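Regulatory protein SdiA (Escherichia coli, PDB 4LFU) activates transcription as a LuxR-type quorum-sensing receptor, raising expression of the ftsQAZ cell-division genes and responding to acyl-homoserine lactone signals from other bacteria. Local coordinates at residues F59-N62 against W67-Y70; Y39-L44 against H113-G118. One frame throughout, in Å; residues are numbered along the deposited sequence.

Contact 1 of 2, residues F59-N62 against W67-Y70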
ATOM      1  N   PHE A  59      18.252  -3.244  -5.017  1.00 26.43           N
ATOM      2  CA  PHE A  59      18.071  -3.019  -6.452  1.00 26.61           C
ATOM      3  C   PHE A  59      18.547  -4.171  -7.341  1.00 26.57           C
ATOM      4  O   PHE A  59      19.292  -5.040  -6.917  1.00 25.21           O
ATOM      5  CB  PHE A  59      18.760  -1.718  -6.886  1.00 26.55           C
ATOM      6  CG  PHE A  59      20.253  -1.765  -6.776  1.00 27.59           C
ATOM      7  CD1 PHE A  59      20.880  -1.549  -5.554  1.00 26.98           C
ATOM      8  CD2 PHE A  59      21.036  -2.007  -7.902  1.00 28.56           C
ATOM      9  CE1 PHE A  59      22.258  -1.600  -5.458  1.00 30.07           C
ATOM     10  CE2 PHE A  59      22.426  -2.040  -7.818  1.00 28.54           C
ATOM     11  CZ  PHE A  59      23.039  -1.838  -6.609  1.00 27.99           C
ATOM     12  N   TYR A  60      18.087  -4.150  -8.586  1.00 27.20           N
ATOM     13  CA  TYR A  60      18.624  -5.003  -9.624  1.00 27.32           C
ATOM     14  C   TYR A  60      18.493  -4.297 -10.948  1.00 26.72           C
ATOM     15  O   TYR A  60      17.415  -3.814 -11.325  1.00 25.53           O
ATOM     16  CB  TYR A  60      17.890  -6.344  -9.681  1.00 28.64           C
ATOM     17  CG  TYR A  60      18.722  -7.448 -10.290  1.00 29.39           C
ATOM     18  CD1 TYR A  60      19.534  -8.259  -9.486  1.00 30.50           C
ATOM     19  CD2 TYR A  60      18.705  -7.682 -11.661  1.00 30.38           C
ATOM     20  CE1 TYR A  60      20.295  -9.269 -10.035  1.00 31.49           C
ATOM     21  CE2 TYR A  60      19.461  -8.696 -12.225  1.00 30.53           C
ATOM     22  CZ  TYR A  60      20.250  -9.483 -11.414  1.00 31.44           C
ATOM     23  OH  TYR A  60      21.016 -10.487 -11.977  1.00 31.50           O
ATOM     24  N   THR A  61      19.599  -4.256 -11.677  1.00 26.56           N
ATOM     25  CA  THR A  61      19.659  -3.432 -12.860  1.00 26.90           C
ATOM     26  C   THR A  61      20.524  -4.103 -13.917  1.00 26.74           C
ATOM     27  O   THR A  61      21.335  -4.982 -13.585  1.00 26.04           O
ATOM     28  CB  THR A  61      20.145  -1.987 -12.477  1.00 27.06           C
ATOM     29  OG1 THR A  61      20.006  -1.123 -13.606  1.00 30.05           O
ATOM     30  CG2 THR A  61      21.576  -1.979 -12.027  1.00 27.38           C
ATOM     31  N   ASN A  62      20.343  -3.721 -15.186  1.00 26.55           N
ATOM     32  CA  ASN A  62      21.341  -4.069 -16.216  1.00 26.80           C
ATOM     33  C   ASN A  62      22.239  -2.887 -16.654  1.00 26.69           C
ATOM     34  O   ASN A  62      22.932  -2.965 -17.663  1.00 26.71           O
ATOM     35  CB  ASN A  62      20.707  -4.751 -17.427  1.00 26.52           C
ATOM     36  CG  ASN A  62      19.796  -3.829 -18.209  1.00 26.84           C
ATOM     37  OD1 ASN A  62      19.392  -4.143 -19.327  1.00 29.59           O
ATOM     38  ND2 ASN A  62      19.457  -2.701 -17.630  1.00 25.70           N
ATOM     39  N   TRP A  67      28.682   2.544 -13.746  1.00 28.11           N
ATOM     40  CA  TRP A  67      27.634   3.554 -13.489  1.00 27.93           C
ATOM     41  C   TRP A  67      26.991   3.399 -12.113  1.00 27.51           C
ATOM     42  O   TRP A  67      26.777   4.373 -11.400  1.00 27.74           O
ATOM     43  CB  TRP A  67      26.524   3.466 -14.543  1.00 28.24           C
ATOM     44  CG  TRP A  67      26.945   3.726 -15.958  1.00 29.72           C
ATOM     45  CD1 TRP A  67      28.220   3.689 -16.472  1.00 29.76           C
ATOM     46  CD2 TRP A  67      26.074   4.020 -17.060  1.00 30.40           C
ATOM     47  NE1 TRP A  67      28.190   3.953 -17.824  1.00 31.02           N
ATOM     48  CE2 TRP A  67      26.888   4.159 -18.211  1.00 30.71           C
ATOM     49  CE3 TRP A  67      24.681   4.182 -17.185  1.00 30.76           C
ATOM     50  CZ2 TRP A  67      26.356   4.449 -19.484  1.00 29.38           C
ATOM     51  CZ3 TRP A  67      24.150   4.492 -18.446  1.00 31.25           C
ATOM     52  CH2 TRP A  67      24.995   4.629 -19.583  1.00 30.35           C
ATOM     53  N   VAL A  68      26.671   2.161 -11.763  1.00 27.71           N
ATOM     54  CA  VAL A  68      26.061   1.824 -10.482  1.00 28.36           C
ATOM     55  C   VAL A  68      27.059   2.190  -9.378  1.00 28.61           C
ATOM     56  O   VAL A  68      26.740   2.880  -8.408  1.00 28.48           O
ATOM     57  CB  VAL A  68      25.711   0.287 -10.426  1.00 28.39           C
ATOM     58  CG1 VAL A  68      25.310  -0.142  -9.015  1.00 28.90           C
ATOM     59  CG2 VAL A  68      24.629  -0.060 -11.406  1.00 27.06           C
ATOM     60  N   SER A  69      28.285   1.719  -9.565  1.00 28.88           N
ATOM     61  CA  SER A  69      29.386   1.972  -8.640  1.00 29.34           C
ATOM     62  C   SER A  69      29.619   3.477  -8.446  1.00 28.41           C
ATOM     63  O   SER A  69      29.896   3.931  -7.331  1.00 28.23           O
ATOM     64  CB  SER A  69      30.633   1.240  -9.155  1.00 29.62           C
ATOM     65  OG  SER A  69      31.731   1.430  -8.299  1.00 32.96           O
ATOM     66  N   TYR A  70      29.443   4.241  -9.527  1.00 28.00           N
ATOM     67  CA  TYR A  70      29.588   5.718  -9.514  1.00 27.46           C
ATOM     68  C   TYR A  70      28.439   6.410  -8.802  1.00 26.72           C
ATOM     69  O   TYR A  70      28.653   7.318  -8.004  1.00 26.61           O
ATOM     70  CB  TYR A  70      29.702   6.256 -10.965  1.00 28.16           C
ATOM     71  CG  TYR A  70      30.106   7.707 -11.103  1.00 27.75           C
ATOM     72  CD1 TYR A  70      31.449   8.107 -10.966  1.00 28.74           C
ATOM     73  CD2 TYR A  70      29.164   8.670 -11.390  1.00 28.10           C
ATOM     74  CE1 TYR A  70      31.829   9.447 -11.112  1.00 28.47           C
ATOM     75  CE2 TYR A  70      29.520  10.034 -11.528  1.00 31.06           C
ATOM     76  CZ  TYR A  70      30.855  10.416 -11.389  1.00 31.16           C
ATOM     77  OH  TYR A  70      31.183  11.766 -11.521  1.00 31.49           O
TER
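V68 on helix 65-73 reaches the edge strand 57-61 with both of its methyl groups, each taking a different partner. CG1 meets the far end of the F59 ring, 3.7 Å from F59 CE2 and at practically the same distance from CZ, so that the methyl sits against one bond of the ring. The methyl approaches obliquely, and the phenyl and the valine point at one another between strand and helix. CG2 of V68 lies 3.7 Å from CG2 of T61; here the two side chains run alongside each other, pointing opposite ways, methyl beside methyl. F59 and T61, two apart on an extended strand, both point toward the helix, while Y60 between them turns to the other side of the sheet and stacks on Y27.

With OG1 of T61 anti to the backbone N (chi1 -171°), CG2 falls between N and the carbonyl carbon and is presented to V68, while the hydroxyl hydrogen-bonds to Y42 O on the neighbouring strand and to Y63 N in the turn. Threonine suits this place because its methyl packs on V68 while its hydroxyl bonds. Valine suits this face of the helix, because its two methyls diverge and each meets a different strand residue, and the phenyl of F59 carries carbon as far as the helix methyl. With no hydrogen bond between the two segments and just 106 Å² buried, the contact is a small apolar one near the surface, relying on methyl and ring shape and giving little directional constraint.

Contact 2 of 2, residues Y39-L44 against H113-G118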
ATOM      1  N   TYR A  39      13.737   0.471 -24.962  1.00 36.52           N
ATOM      2  CA  TYR A  39      14.567   1.032 -23.907  1.00 34.61           C
ATOM      3  C   TYR A  39      15.836   0.227 -23.819  1.00 33.97           C
ATOM      4  O   TYR A  39      15.842  -0.942 -24.171  1.00 34.35           O
ATOM      5  CB  TYR A  39      13.825   1.051 -22.567  1.00 33.37           C
ATOM      6  CG  TYR A  39      12.809   2.160 -22.505  1.00 31.81           C
ATOM      7  CD1 TYR A  39      13.203   3.494 -22.341  1.00 29.01           C
ATOM      8  CD2 TYR A  39      11.447   1.886 -22.632  1.00 30.53           C
ATOM      9  CE1 TYR A  39      12.261   4.514 -22.295  1.00 27.42           C
ATOM     10  CE2 TYR A  39      10.506   2.903 -22.601  1.00 28.56           C
ATOM     11  CZ  TYR A  39      10.910   4.204 -22.422  1.00 29.96           C
ATOM     12  OH  TYR A  39       9.944   5.192 -22.380  1.00 31.99           O
ATOM     13  N   ASP A  40      16.910   0.866 -23.368  1.00 33.19           N
ATOM     14  CA  ASP A  40      18.222   0.236 -23.273  1.00 32.56           C
ATOM     15  C   ASP A  40      18.404  -0.408 -21.916  1.00 31.60           C
ATOM     16  O   ASP A  40      18.958  -1.502 -21.799  1.00 31.37           O
ATOM     17  CB  ASP A  40      19.320   1.280 -23.497  1.00 32.98           C
ATOM     18  CG  ASP A  40      19.299   1.839 -24.897  1.00 34.62           C
ATOM     19  OD1 ASP A  40      19.095   1.063 -25.852  1.00 36.59           O
ATOM     20  OD2 ASP A  40      19.471   3.054 -25.053  1.00 37.34           O
ATOM     21  N   TYR A  41      17.928   0.274 -20.883  1.00 30.13           N
ATOM     22  CA  TYR A  41      18.170  -0.187 -19.538  1.00 29.77           C
ATOM     23  C   TYR A  41      16.910  -0.217 -18.684  1.00 28.87           C
ATOM     24  O   TYR A  41      15.957   0.481 -18.954  1.00 28.25           O
ATOM     25  CB  TYR A  41      19.218   0.693 -18.867  1.00 30.45           C
ATOM     26  CG  TYR A  41      20.552   0.793 -19.587  1.00 31.39           C
ATOM     27  CD1 TYR A  41      21.479  -0.241 -19.526  1.00 32.94           C
ATOM     28  CD2 TYR A  41      20.897   1.940 -20.295  1.00 31.77           C
ATOM     29  CE1 TYR A  41      22.723  -0.143 -20.165  1.00 34.34           C
ATOM     30  CE2 TYR A  41      22.134   2.043 -20.953  1.00 33.17           C
ATOM     31  CZ  TYR A  41      23.036   1.009 -20.868  1.00 33.00           C
ATOM     32  OH  TYR A  41      24.244   1.115 -21.486  1.00 34.52           O
ATOM     33  N   TYR A  42      16.943  -1.034 -17.642  1.00 28.98           N
ATOM     34  CA  TYR A  42      15.938  -1.022 -16.585  1.00 28.95           C
ATOM     35  C   TYR A  42      16.688  -1.041 -15.260  1.00 29.16           C
ATOM     36  O   TYR A  42      17.868  -1.410 -15.204  1.00 28.77           O
ATOM     37  CB  TYR A  42      15.030  -2.252 -16.679  1.00 28.93           C
ATOM     38  CG  TYR A  42      15.706  -3.530 -16.199  1.00 28.99           C
ATOM     39  CD1 TYR A  42      16.496  -4.279 -17.071  1.00 29.26           C
ATOM     40  CD2 TYR A  42      15.563  -3.982 -14.872  1.00 28.29           C
ATOM     41  CE1 TYR A  42      17.142  -5.409 -16.655  1.00 27.39           C
ATOM     42  CE2 TYR A  42      16.202  -5.145 -14.439  1.00 27.33           C
ATOM     43  CZ  TYR A  42      16.987  -5.848 -15.351  1.00 29.39           C
ATOM     44  OH  TYR A  42      17.657  -7.002 -14.994  1.00 30.92           O
ATOM     45  N   SER A  43      16.008  -0.604 -14.207  1.00 28.92           N
ATOM     46  CA  SER A  43      16.444  -0.835 -12.855  1.00 29.56           C
ATOM     47  C   SER A  43      15.208  -1.107 -11.988  1.00 29.43           C
ATOM     48  O   SER A  43      14.184  -0.470 -12.144  1.00 28.97           O
ATOM     49  CB  SER A  43      17.267   0.345 -12.323  1.00 29.80           C
ATOM     50  OG  SER A  43      16.481   1.509 -12.162  1.00 31.65           O
ATOM     51  N   LEU A  44      15.311  -2.069 -11.082  1.00 29.46           N
ATOM     52  CA  LEU A  44      14.226  -2.354 -10.167  1.00 29.77           C
ATOM     53  C   LEU A  44      14.785  -2.071  -8.776  1.00 29.26           C
ATOM     54  O   LEU A  44      15.726  -2.747  -8.357  1.00 28.96           O
ATOM     55  CB  LEU A  44      13.795  -3.819 -10.329  1.00 29.72           C
ATOM     56  CG  LEU A  44      12.315  -4.247 -10.323  1.00 32.67           C
ATOM     57  CD1 LEU A  44      12.145  -5.611  -9.543  1.00 31.41           C
ATOM     58  CD2 LEU A  44      11.321  -3.195  -9.790  1.00 29.84           C
ATOM     59  N   HIS A 113      27.310  10.325 -19.688  1.00 27.24           N
ATOM     60  CA  HIS A 113      27.581   8.932 -20.004  1.00 26.54           C
ATOM     61  C   HIS A 113      26.669   8.406 -21.100  1.00 27.42           C
ATOM     62  O   HIS A 113      26.762   7.228 -21.509  1.00 27.41           O
ATOM     63  CB  HIS A 113      27.503   8.075 -18.736  1.00 26.17           C
ATOM     64  CG  HIS A 113      28.628   8.332 -17.785  1.00 25.47           C
ATOM     65  ND1 HIS A 113      28.680   9.452 -16.980  1.00 23.08           N
ATOM     66  CD2 HIS A 113      29.769   7.643 -17.547  1.00 25.09           C
ATOM     67  CE1 HIS A 113      29.788   9.424 -16.266  1.00 25.08           C
ATOM     68  NE2 HIS A 113      30.466   8.337 -16.588  1.00 25.99           N
ATOM     69  N   GLY A 114      25.775   9.270 -21.575  1.00 28.04           N
ATOM     70  CA  GLY A 114      24.974   8.942 -22.743  1.00 29.01           C
ATOM     71  C   GLY A 114      23.485   8.760 -22.553  1.00 29.68           C
ATOM     72  O   GLY A 114      22.786   8.516 -23.528  1.00 30.62           O
ATOM     73  N   LEU A 115      22.987   8.864 -21.321  1.00 30.16           N
ATOM     74  CA  LEU A 115      21.535   8.790 -21.069  1.00 30.34           C
ATOM     75  C   LEU A 115      20.789  10.050 -21.526  1.00 30.19           C
ATOM     76  O   LEU A 115      21.198  11.180 -21.226  1.00 30.16           O
ATOM     77  CB  LEU A 115      21.218   8.532 -19.585  1.00 30.13           C
ATOM     78  CG  LEU A 115      21.211   7.141 -18.945  1.00 30.86           C
ATOM     79  CD1 LEU A 115      20.640   7.262 -17.532  1.00 29.33           C
ATOM     80  CD2 LEU A 115      20.427   6.104 -19.763  1.00 30.23           C
ATOM     81  N   ARG A 116      19.663   9.842 -22.202  1.00 29.99           N
ATOM     82  CA  ARG A 116      18.845  10.959 -22.709  1.00 30.46           C
ATOM     83  C   ARG A 116      17.390  10.954 -22.207  1.00 30.32           C
ATOM     84  O   ARG A 116      16.814  12.002 -21.992  1.00 30.36           O
ATOM     85  CB  ARG A 116      18.890  11.011 -24.262  1.00 30.73           C
ATOM     86  CG  ARG A 116      20.292  11.372 -24.873  1.00 31.06           C
ATOM     87  CD  ARG A 116      20.761  12.791 -24.502  1.00 31.83           C
ATOM     88  NE  ARG A 116      22.090  13.130 -25.040  1.00 34.26           N
ATOM     89  CZ  ARG A 116      23.240  13.068 -24.358  1.00 35.07           C
ATOM     90  NH1 ARG A 116      23.256  12.673 -23.091  1.00 33.50           N
ATOM     91  NH2 ARG A 116      24.391  13.396 -24.946  1.00 33.92           N
ATOM     92  N   ARG A 117      16.808   9.771 -22.029  1.00 30.28           N
ATOM     93  CA  ARG A 117      15.364   9.625 -21.825  1.00 30.65           C
ATOM     94  C   ARG A 117      15.071   8.424 -20.920  1.00 30.10           C
ATOM     95  O   ARG A 117      15.845   7.455 -20.878  1.00 29.28           O
ATOM     96  CB  ARG A 117      14.627   9.438 -23.179  1.00 30.85           C
ATOM     97  CG  ARG A 117      14.760  10.579 -24.228  1.00 33.27           C
ATOM     98  CD  ARG A 117      13.931  11.831 -23.892  1.00 37.63           C
ATOM     99  NE  ARG A 117      14.022  12.856 -24.942  1.00 41.29           N
ATOM    100  CZ  ARG A 117      14.919  13.851 -24.997  1.00 43.37           C
ATOM    101  NH1 ARG A 117      15.856  14.000 -24.065  1.00 43.89           N
ATOM    102  NH2 ARG A 117      14.892  14.711 -26.011  1.00 42.64           N
ATOM    103  N   GLY A 118      13.960   8.498 -20.192  1.00 29.90           N
ATOM    104  CA  GLY A 118      13.495   7.369 -19.392  1.00 28.50           C
ATOM    105  C   GLY A 118      12.141   7.598 -18.763  1.00 27.90           C
ATOM    106  O   GLY A 118      11.529   8.632 -18.941  1.00 27.30           O
TER
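Two tyrosines, Y39 and Y41, meet segment 113-118 at separate points. CD2 of the Y41 ring lies 4.2 Å from CD2 of L115, and CE1 of the Y39 ring lies 4.3 Å from CA of G118; both approaches are oblique and loose, and no hydrogen bond joins the segments. Leucine suits its place because its end forks: CD1 runs anti to CA (chi2 -171°) while CD2 turns to the ring. At G118 it is the backbone CA that lies beside the Y39 ring.

Farther out, other rings and one arginine surround the tyrosines. Y41 stacks on Y63 and meets W67, whereas Y39 has a cation-pi partner in R137, meets F135 and touches L150 of helix 147-167. Before L115, G114 closes helix 104-112 in a Schellman motif; its positive phi of 113° favours glycine, since a side chain there would press on the preceding carbonyl. The next two arginines fold back along the chain. R116 NH1 donates to L115 O at 3.2 Å, from above the carbonyl plane, and also bonds R111 O, so one guanidinium nitrogen bridges two carbonyls at the helix exit; R117 NH1 donates to R116 O at 3.0 Å, with the acceptor near the plane of its guanidinium.

Strand 130-137 lies between the two segments' strands and explains why they touch so lightly. Opposite its end are two classic beta bulges, D40 and Y41 facing S136, and R116 and R117 facing R137. Such irregular strand ends flanking a shared central strand belong here to the antiparallel, GAF-like sheet of the autoinducer-binding domain.

The centres of contacts 1 and 2 are about 11 Å apart, within the autoinducer-binding domain. Along the chain, 39-44 comes first, then 59-62 and 67-70, and 113-118 last, so the local contact 1 falls within the span bridged by contact 2. Strands 57-61 and 41-47 are sheet neighbours and join the two contacts directly: the pair Y60 O and L44 N, 2.7 Å apart, is probably a backbone hydrogen bond. Contact 1 covers one of the two outermost strands of the chain's sheet with helix 65-73, while contact 2 brings together the strand ends on either side of strand 130-137, those of 41-47 and 117-124.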